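Local coordinates for protein oligopeptide ABC transporter OppAIV (Borrelia burgdorferi B31, PDB 4GL8) that probably binds oligopeptides outside the cytoplasmic membrane and hands them to an ABC transporter for uptake, at residues 410-413 with 414-418. Sequence-based numbering, arbitrary orientation.
Sequences TYIN and SRVNG
Tyr411 and Arg415 sit one turn apart on helix 408-417 and extend together from it. Arg415 CG lies over one face of the phenol ring, and CD stands above the CZ-OH bond, 3.5 Å from Tyr411 CZ. The chain then bends at chi3 (66°), which brings the guanidinium round to the hydroxyl. Arg415 NH1 donates to Tyr411 OH at 3.1 Å, with the oxygen near the guanidinium plane. The two flat groups stand steeply to each other, 79° apart, so this is an edge-on hydrogen bond and not a stack. Both groups are buried. Tyr411 OH also bonds Arg424 O, while Arg415 NH2 reaches Phe448 O and Gly426 O. Ile423 of strand 422-428 packs against both side chains, and Trp408 meets the tyrosine ring.

Ser414 is buried too, its OG bonded to Glu406. The backbone follows the i to i+4 pattern, as from Val416 N to Ile412 O at 3.0 Å.

Ile412 CG2 and Val416 CG2 pack more loosely, 4.3 Å apart, and loop residue Asn49 touches both side chains. The solvent side is made by Thr410, Asn413 and Asn417. Gly418 leaves the helix with positive phi in a Schellman motif, although its bond from N to Arg415 O is weak at 3.4 Å.

Arg415 also packs on a modified side chain of the bound peptide. Its guanidinium is gripped by the phenol oxygen and backbone carbonyls, which would fix its rotation where the helix meets the ligand. With NH1 donating to it, the phenol oxygen turns its own proton to Arg424 O. Among these neutral oxygens the guanidinium would keep its positive charge.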
loop_
_atom_site.group_PDB
_atom_site.type_symbol
_atom_site.label_atom_id
_atom_site.label_comp_id
_atom_site.label_asym_id
_atom_site.label_seq_id
_atom_site.Cartn_x
_atom_site.Cartn_y
_atom_site.Cartn_z
ATOM N N THR A 410 2.084 8.699 13.277
ATOM C CA THR A 410 1.932 10.139 13.128
ATOM C C THR A 410 2.100 10.518 11.659
ATOM O O THR A 410 1.398 11.367 11.160
ATOM C CB THR A 410 2.955 10.886 14.016
ATOM O OG1 THR A 410 2.718 10.558 15.397
ATOM C CG2 THR A 410 2.868 12.458 13.846
ATOM N N TYR A 411 3.060 9.901 10.980
ATOM C CA TYR A 411 3.290 10.163 9.554
ATOM C C TYR A 411 2.056 9.868 8.695
ATOM O O TYR A 411 1.701 10.660 7.830
ATOM C CB TYR A 411 4.480 9.343 9.059
ATOM C CG TYR A 411 4.560 9.218 7.553
ATOM C CD1 TYR A 411 5.119 10.224 6.785
ATOM C CD2 TYR A 411 4.105 8.089 6.909
ATOM C CE1 TYR A 411 5.217 10.107 5.417
ATOM C CE2 TYR A 411 4.194 7.954 5.534
ATOM C CZ TYR A 411 4.742 8.964 4.790
ATOM O OH TYR A 411 4.831 8.822 3.417
ATOM N N ILE A 412 1.397 8.747 8.972
ATOM C CA ILE A 412 0.168 8.382 8.280
ATOM C C ILE A 412 -0.938 9.385 8.586
ATOM O O ILE A 412 -1.705 9.758 7.697
ATOM C CB ILE A 412 -0.354 6.989 8.694
ATOM C CG1 ILE A 412 0.595 5.893 8.232
ATOM C CG2 ILE A 412 -1.764 6.724 8.155
ATOM C CD1 ILE A 412 0.313 4.583 8.944
ATOM N N ASN A 413 -1.058 9.768 9.855
ATOM C CA ASN A 413 -2.046 10.773 10.242
ATOM C C ASN A 413 -1.785 12.083 9.515
ATOM O O ASN A 413 -2.707 12.729 9.101
ATOM C CB ASN A 413 -2.022 11.001 11.748
ATOM C CG ASN A 413 -2.899 12.148 12.165
ATOM O OD1 ASN A 413 -4.069 11.948 12.437
ATOM N ND2 ASN A 413 -2.358 13.372 12.159
ATOM N N SER A 414 -0.516 12.439 9.323
ATOM C CA SER A 414 -0.179 13.678 8.636
ATOM C C SER A 414 -0.604 13.641 7.154
ATOM O O SER A 414 -1.150 14.615 6.631
ATOM C CB SER A 414 1.325 13.999 8.749
ATOM O OG SER A 414 1.701 14.294 10.078
ATOM N N ARG A 415 -0.337 12.524 6.482
ATOM C CA ARG A 415 -0.684 12.397 5.075
ATOM C C ARG A 415 -2.207 12.477 4.872
ATOM O O ARG A 415 -2.707 13.263 4.054
ATOM C CB ARG A 415 -0.097 11.097 4.501
ATOM C CG ARG A 415 1.287 11.307 3.924
ATOM C CD ARG A 415 1.846 10.095 3.211
ATOM N NE ARG A 415 1.118 9.712 1.999
ATOM C CZ ARG A 415 1.485 8.705 1.221
ATOM N NH1 ARG A 415 2.572 8.015 1.525
ATOM N NH2 ARG A 415 0.790 8.392 0.135
ATOM N N VAL A 416 -2.918 11.686 5.669
ATOM C CA VAL A 416 -4.357 11.578 5.593
ATOM C C VAL A 416 -5.089 12.885 5.923
ATOM O O VAL A 416 -6.087 13.175 5.315
ATOM C CB VAL A 416 -4.836 10.423 6.491
ATOM C CG1 VAL A 416 -6.320 10.515 6.804
ATOM C CG2 VAL A 416 -4.496 9.105 5.824
ATOM N N ASN A 417 -4.576 13.673 6.857
ATOM C CA ASN A 417 -5.279 14.882 7.324
ATOM C C ASN A 417 -4.711 16.151 6.699
ATOM O O ASN A 417 -5.188 17.226 6.953
ATOM C CB ASN A 417 -5.203 14.971 8.860
ATOM C CG ASN A 417 -5.944 13.840 9.534
ATOM O OD1 ASN A 417 -5.389 13.055 10.320
ATOM N ND2 ASN A 417 -7.191 13.719 9.192
ATOM N N GLY A 418 -3.690 16.007 5.867
ATOM C CA GLY A 418 -3.125 17.149 5.162
ATOM C C GLY A 418 -2.216 17.994 6.033
ATOM O O GLY A 418 -1.969 19.160 5.721
#